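Long-range contacts in citryl-spermidine/3,4-dihydroxybenzoyl-citryl-spermidine:spermidine ligase (Bacillus anthracis, PDB 3TO3), which catalyses the ATP-dependent condensation of spermidine with citryl-spermidine intermediates in the biosynthesis of the siderophore petrobactin: residues L191-A196 / F243-P248; P248-N253 / V300-L305. All coordinates share one frame; numbering follows the deposited sequence.

Interaction 1: residues L191-A196 / F243-P248; sequences LIWIAA and FIPVHP
Trp193 lays one face of its indole against Pro245, its partner in a non-hydrogen-bonded pair of two antiparallel strands. Pro245 CB stands 4.0 Å from the centroid of the six-membered ring of Trp193 and 9° off the ring normal, a CH-pi contact, while Pro245 CD lies 3.6 Å from Trp193 CZ3. With CG anti to the carbonyl carbon (chi1 -80°), the benzo side swings across to the neighbouring strand, where its edge meets the backbone of Phe243. Leu191 runs alongside the proline, pointing the same way, and its CD1 reaches Pro245 CB at 3.9 Å, so the proline ring has an aromatic and an aliphatic neighbour. On the other face of the sheet Ile194 and Val246 meet at an angle through their CG2 methyls; at the strand end Ala196 CB points toward the neighbouring strand and touches Ile244 CD1 at 3.9 Å. Two hydrogen-bonded pairs join the strands. Ile192 and Val246 exchange bonds in both directions, Val246 N to Ile192 O being the shorter at 2.7 Å but bent to 140° at the hydrogen; Ile194 and Ile244 do likewise, with Ile194 N reaching Ile244 O at 3.0 Å in a nearly straight bond. Pro245, lacking an N-H, falls where this ladder requires none. The strand of 192-197 is the middle one of a three-stranded antiparallel sheet, with 268-273 on its other edge. Strand 367-371 packs on Trp193 and Pro245, helix 221-232 covers Phe243 and Ala195, and Met4 of the second subunit rests on Ile192 and Pro248.

Interaction 2: residues P248-N253 / V300-L305; sequences PWQWEN and VSLNIL
Gln250 reaches from the first turn of helix 248-258 to the backbone and side chain of Asn303. Its CB, CG and CD all pass the carbonyl oxygen of Ser301, CD the nearest at 3.6 Å from Ser301 O. The chain bends at chi2 (83°), which brings the amide to Asn303: OE1 accepts from Asn303 N at 2.7 Å, with the donor tilted out of the carbonyl plane, and NE2 gives a straighter bond to Asn303 OD1 at 2.9 Å, directed almost within the glutamine's own amide plane. One side-chain amide thus bridges the main chain and side chain of a single residue, and the two amide planes lie 30° apart. Here helix segment 248-253 runs nearly at right angles (93°) to the weakly bonded strand segment 302-305, inside the region assigned to the IucA/IucC synthetase family; strand 297-306 belongs to a large mixed sheet. Ser365 supplies second partners, its carbonyl accepting from Gln250 NE2 and its hydroxyl bonding Asn303 OD1, which should fix the rotation of both amides. Beside them Trp249 packs against Leu302 and Ile304: Ile304 CG2 sits over one face of its six-membered ring, 4.0 Å from the centroid, and Leu302 CD1 approaches Trp249 CE3 at 3.9 Å.

Interactions 1 and 2 follow one another along the chain and share Pro248, where strand 241-246 gives way to helix 248-258; their centres are 11 Å apart. Trp251, on the helix of interaction 2, packs back on the sheet of interaction 1, with its CZ3 3.7 Å from Ile194 CG2. His247, the residue before Pro248, packs against strand 297-306: its CG lies 3.8 Å from Leu302 CD1, and its ND1 caps Trp249 N. Interaction 2 is nearer the nucleotide, the side chain of Leu302 being about 8 Å from the bound ATP and about 4 Å from the side chains of the ATP-binding Arg285 and Arg311, whereas the side chain of Leu191 in interaction 1 stays about 14 Å from the ATP.

Interaction 1: residues L191-A196 / F243-P248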
loop_
_atom_site.group_PDB
_atom_site.type_symbol
_atom_site.label_atom_id
_atom_site.label_comp_id
_atom_site.label_asym_id
_atom_site.label_seq_id
_atom_site.Cartn_x
_atom_site.Cartn_y
_atom_site.Cartn_z
ATOM N N LEU B 191 -22.660 8.314 4.613
ATOM C CA LEU B 191 -22.282 6.972 4.989
ATOM C C LEU B 191 -22.899 6.049 3.969
ATOM O O LEU B 191 -23.949 6.361 3.400
ATOM C CB LEU B 191 -22.775 6.647 6.388
ATOM C CG LEU B 191 -22.186 7.584 7.435
ATOM C CD1 LEU B 191 -22.702 7.217 8.791
ATOM C CD2 LEU B 191 -20.729 7.416 7.394
ATOM N N ILE B 192 -22.207 4.949 3.693
ATOM C CA ILE B 192 -22.769 3.858 2.921
ATOM C C ILE B 192 -23.431 2.871 3.891
ATOM O O ILE B 192 -22.808 2.457 4.861
ATOM C CB ILE B 192 -21.653 3.123 2.133
ATOM C CG1 ILE B 192 -20.929 4.093 1.170
ATOM C CG2 ILE B 192 -22.216 1.866 1.461
ATOM C CD1 ILE B 192 -21.836 4.931 0.261
ATOM N N TRP B 193 -24.684 2.511 3.647
ATOM C CA TRP B 193 -25.352 1.473 4.435
ATOM C C TRP B 193 -25.237 0.128 3.764
ATOM O O TRP B 193 -25.551 0.002 2.576
ATOM C CB TRP B 193 -26.845 1.790 4.607
ATOM C CG TRP B 193 -27.103 2.781 5.682
ATOM C CD1 TRP B 193 -27.395 4.091 5.518
ATOM C CD2 TRP B 193 -27.018 2.558 7.095
ATOM N NE1 TRP B 193 -27.516 4.699 6.732
ATOM C CE2 TRP B 193 -27.291 3.779 7.721
ATOM C CE3 TRP B 193 -26.760 1.434 7.888
ATOM C CZ2 TRP B 193 -27.317 3.922 9.117
ATOM C CZ3 TRP B 193 -26.786 1.567 9.249
ATOM C CH2 TRP B 193 -27.063 2.812 9.860
ATOM N N ILE B 194 -24.798 -0.884 4.515
ATOM C CA ILE B 194 -24.806 -2.247 4.000
ATOM C C ILE B 194 -25.611 -3.159 4.925
ATOM O O ILE B 194 -25.728 -2.907 6.117
ATOM C CB ILE B 194 -23.355 -2.874 3.846
ATOM C CG1 ILE B 194 -22.740 -3.157 5.220
ATOM C CG2 ILE B 194 -22.443 -2.011 2.985
ATOM C CD1 ILE B 194 -21.455 -3.896 5.192
ATOM N N ALA B 195 -26.154 -4.228 4.366
ATOM C CA ALA B 195 -26.663 -5.313 5.165
ATOM C C ALA B 195 -25.560 -6.346 5.321
ATOM O O ALA B 195 -24.863 -6.675 4.363
ATOM C CB ALA B 195 -27.879 -5.939 4.505
ATOM N N ALA B 196 -25.415 -6.872 6.530
ATOM C CA ALA B 196 -24.408 -7.882 6.805
ATOM C C ALA B 196 -25.088 -9.091 7.414
ATOM O O ALA B 196 -25.823 -8.951 8.377
ATOM C CB ALA B 196 -23.371 -7.325 7.768
ATOM N N PHE B 243 -27.386 -4.269 10.010
ATOM C CA PHE B 243 -27.158 -3.123 9.138
ATOM C C PHE B 243 -26.016 -2.337 9.697
ATOM O O PHE B 243 -26.026 -2.045 10.893
ATOM C CB PHE B 243 -28.410 -2.250 9.063
ATOM C CG PHE B 243 -29.572 -2.962 8.434
ATOM C CD1 PHE B 243 -30.397 -3.786 9.199
ATOM C CD2 PHE B 243 -29.802 -2.869 7.073
ATOM C CE1 PHE B 243 -31.475 -4.475 8.606
ATOM C CE2 PHE B 243 -30.873 -3.557 6.473
ATOM C CZ PHE B 243 -31.704 -4.349 7.236
ATOM N N ILE B 244 -25.015 -2.043 8.857
ATOM C CA ILE B 244 -23.834 -1.321 9.317
ATOM C C ILE B 244 -23.520 -0.168 8.376
ATOM O O ILE B 244 -23.476 -0.336 7.156
ATOM C CB ILE B 244 -22.632 -2.282 9.263
ATOM C CG1 ILE B 244 -23.028 -3.673 9.797
ATOM C CG2 ILE B 244 -21.423 -1.691 9.951
ATOM C CD1 ILE B 244 -21.846 -4.578 10.008
ATOM N N PRO B 245 -23.252 1.008 8.948
ATOM C CA PRO B 245 -22.797 2.155 8.160
ATOM C C PRO B 245 -21.277 2.029 7.858
ATOM O O PRO B 245 -20.538 1.588 8.730
ATOM C CB PRO B 245 -23.152 3.344 9.044
ATOM C CG PRO B 245 -23.107 2.803 10.434
ATOM C CD PRO B 245 -23.384 1.317 10.381
ATOM N N VAL B 246 -20.834 2.436 6.668
ATOM C CA VAL B 246 -19.458 2.260 6.254
ATOM C C VAL B 246 -18.941 3.588 5.723
ATOM O O VAL B 246 -19.651 4.299 5.006
ATOM C CB VAL B 246 -19.370 1.212 5.129
ATOM C CG1 VAL B 246 -17.933 0.951 4.737
ATOM C CG2 VAL B 246 -20.060 -0.077 5.553
ATOM N N HIS B 247 -17.714 3.945 6.091
ATOM C CA HIS B 247 -17.097 5.139 5.525
ATOM C C HIS B 247 -17.022 4.952 4.017
ATOM O O HIS B 247 -16.615 3.913 3.564
ATOM C CB HIS B 247 -15.704 5.295 6.098
ATOM C CG HIS B 247 -15.071 6.610 5.801
ATOM N ND1 HIS B 247 -14.799 7.033 4.517
ATOM C CD2 HIS B 247 -14.647 7.597 6.627
ATOM C CE1 HIS B 247 -14.248 8.234 4.567
ATOM N NE2 HIS B 247 -14.146 8.599 5.833
ATOM N N PRO B 248 -17.408 5.958 3.234
ATOM C CA PRO B 248 -17.365 5.745 1.781
ATOM C C PRO B 248 -15.954 5.485 1.250
ATOM O O PRO B 248 -15.866 4.795 0.237
ATOM C CB PRO B 248 -17.942 7.052 1.196
ATOM C CG PRO B 248 -17.725 8.092 2.271
ATOM C CD PRO B 248 -17.729 7.352 3.603
#

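Interaction 2: residues P248-N253 / V300-L305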
loop_
_atom_site.group_PDB
_atom_site.type_symbol
_atom_site.label_atom_id
_atom_site.label_comp_id
_atom_site.label_asym_id
_atom_site.label_seq_id
_atom_site.Cartn_x
_atom_site.Cartn_y
_atom_site.Cartn_z
ATOM N N PRO B 248 -17.408 5.958 3.234
ATOM C CA PRO B 248 -17.365 5.745 1.781
ATOM C C PRO B 248 -15.954 5.485 1.250
ATOM O O PRO B 248 -15.866 4.795 0.237
ATOM C CB PRO B 248 -17.942 7.052 1.196
ATOM C CG PRO B 248 -17.725 8.092 2.271
ATOM C CD PRO B 248 -17.729 7.352 3.603
ATOM N N TRP B 249 -14.891 5.975 1.898
ATOM C CA TRP B 249 -13.520 5.616 1.432
ATOM C C TRP B 249 -13.266 4.149 1.709
ATOM O O TRP B 249 -12.658 3.444 0.900
ATOM C CB TRP B 249 -12.379 6.423 2.094
ATOM C CG TRP B 249 -11.009 6.137 1.516
ATOM C CD1 TRP B 249 -10.373 6.847 0.536
ATOM C CD2 TRP B 249 -10.114 5.060 1.870
ATOM N NE1 TRP B 249 -9.151 6.295 0.270
ATOM C CE2 TRP B 249 -8.964 5.196 1.066
ATOM C CE3 TRP B 249 -10.167 4.011 2.807
ATOM C CZ2 TRP B 249 -7.875 4.312 1.142
ATOM C CZ3 TRP B 249 -9.076 3.132 2.901
ATOM C CH2 TRP B 249 -7.952 3.289 2.064
ATOM N N GLN B 250 -13.731 3.697 2.864
ATOM C CA GLN B 250 -13.526 2.320 3.267
ATOM C C GLN B 250 -14.279 1.393 2.331
ATOM O O GLN B 250 -13.750 0.356 1.908
ATOM C CB GLN B 250 -13.970 2.094 4.700
ATOM C CG GLN B 250 -13.764 0.657 5.133
ATOM C CD GLN B 250 -12.341 0.410 5.578
ATOM O OE1 GLN B 250 -11.431 1.154 5.224
ATOM N NE2 GLN B 250 -12.142 -0.613 6.377
ATOM N N TRP B 251 -15.490 1.794 1.964
ATOM C CA TRP B 251 -16.330 0.947 1.117
ATOM C C TRP B 251 -15.698 0.789 -0.266
ATOM O O TRP B 251 -15.536 -0.316 -0.758
ATOM C CB TRP B 251 -17.763 1.491 1.011
ATOM C CG TRP B 251 -18.629 0.804 0.002
ATOM C CD1 TRP B 251 -19.085 1.333 -1.160
ATOM C CD2 TRP B 251 -19.149 -0.535 0.060
ATOM N NE1 TRP B 251 -19.840 0.423 -1.838
ATOM C CE2 TRP B 251 -19.903 -0.736 -1.114
ATOM C CE3 TRP B 251 -19.039 -1.588 0.984
ATOM C CZ2 TRP B 251 -20.556 -1.956 -1.403
ATOM C CZ3 TRP B 251 -19.699 -2.798 0.710
ATOM C CH2 TRP B 251 -20.448 -2.966 -0.481
ATOM N N GLU B 252 -15.323 1.894 -0.876
ATOM C CA GLU B 252 -14.827 1.833 -2.239
ATOM C C GLU B 252 -13.386 1.379 -2.383
ATOM O O GLU B 252 -12.995 0.934 -3.451
ATOM C CB GLU B 252 -14.947 3.202 -2.892
ATOM C CG GLU B 252 -16.342 3.592 -3.253
ATOM C CD GLU B 252 -16.356 4.903 -4.009
ATOM O OE1 GLU B 252 -16.303 5.957 -3.343
ATOM O OE2 GLU B 252 -16.391 4.878 -5.261
ATOM N N ASN B 253 -12.547 1.685 -1.403
ATOM C CA ASN B 253 -11.142 1.319 -1.518
ATOM C C ASN B 253 -10.707 0.068 -0.808
ATOM O O ASN B 253 -9.578 -0.395 -0.981
ATOM C CB ASN B 253 -10.254 2.509 -1.207
ATOM C CG ASN B 253 -10.638 3.703 -2.036
ATOM O OD1 ASN B 253 -10.456 3.694 -3.253
ATOM N ND2 ASN B 253 -11.226 4.715 -1.402
ATOM N N VAL B 300 -16.172 4.597 12.655
ATOM C CA VAL B 300 -16.208 3.494 11.704
ATOM C C VAL B 300 -14.825 3.022 11.312
ATOM O O VAL B 300 -13.847 3.739 11.493
ATOM C CB VAL B 300 -17.010 3.857 10.447
ATOM C CG1 VAL B 300 -18.453 4.080 10.804
ATOM C CG2 VAL B 300 -16.441 5.132 9.796
ATOM N N SER B 301 -14.747 1.795 10.807
ATOM C CA SER B 301 -13.471 1.221 10.389
ATOM C C SER B 301 -12.840 2.031 9.243
ATOM O O SER B 301 -13.535 2.453 8.322
ATOM C CB SER B 301 -13.700 -0.211 9.926
ATOM O OG SER B 301 -13.917 -1.047 11.043
ATOM N N LEU B 302 -11.539 2.276 9.304
ATOM C CA LEU B 302 -10.876 2.887 8.163
ATOM C C LEU B 302 -9.531 2.240 7.956
ATOM O O LEU B 302 -8.691 2.275 8.849
ATOM C CB LEU B 302 -10.737 4.369 8.423
ATOM C CG LEU B 302 -10.452 5.305 7.265
ATOM C CD1 LEU B 302 -11.569 5.270 6.202
ATOM C CD2 LEU B 302 -10.232 6.715 7.849
ATOM N N ASN B 303 -9.242 1.687 6.787
ATOM C CA ASN B 303 -7.949 1.064 6.773
ATOM C C ASN B 303 -6.953 2.024 6.142
ATOM O O ASN B 303 -6.552 1.870 4.999
ATOM C CB ASN B 303 -8.055 -0.171 5.861
ATOM C CG ASN B 303 -8.377 -1.455 6.626
ATOM O OD1 ASN B 303 -9.496 -1.645 7.141
ATOM N ND2 ASN B 303 -7.402 -2.350 6.687
ATOM N N ILE B 304 -6.308 2.776 7.015
ATOM C CA ILE B 304 -5.298 3.753 6.650
ATOM C C ILE B 304 -4.436 3.826 7.890
ATOM O O ILE B 304 -4.867 3.494 9.015
ATOM C CB ILE B 304 -5.812 5.221 6.298
ATOM C CG1 ILE B 304 -6.358 5.937 7.527
ATOM C CG2 ILE B 304 -6.788 5.276 5.123
ATOM C CD1 ILE B 304 -6.640 7.411 7.279
ATOM N N LEU B 305 -3.208 4.253 7.682
ATOM C CA LEU B 305 -2.275 4.300 8.767
ATOM C C LEU B 305 -1.955 5.749 9.106
ATOM O O LEU B 305 -1.408 6.506 8.289
ATOM C CB LEU B 305 -1.028 3.525 8.390
ATOM C CG LEU B 305 -0.132 3.153 9.552
ATOM C CD1 LEU B 305 -0.077 1.621 9.669
ATOM C CD2 LEU B 305 1.256 3.786 9.339
#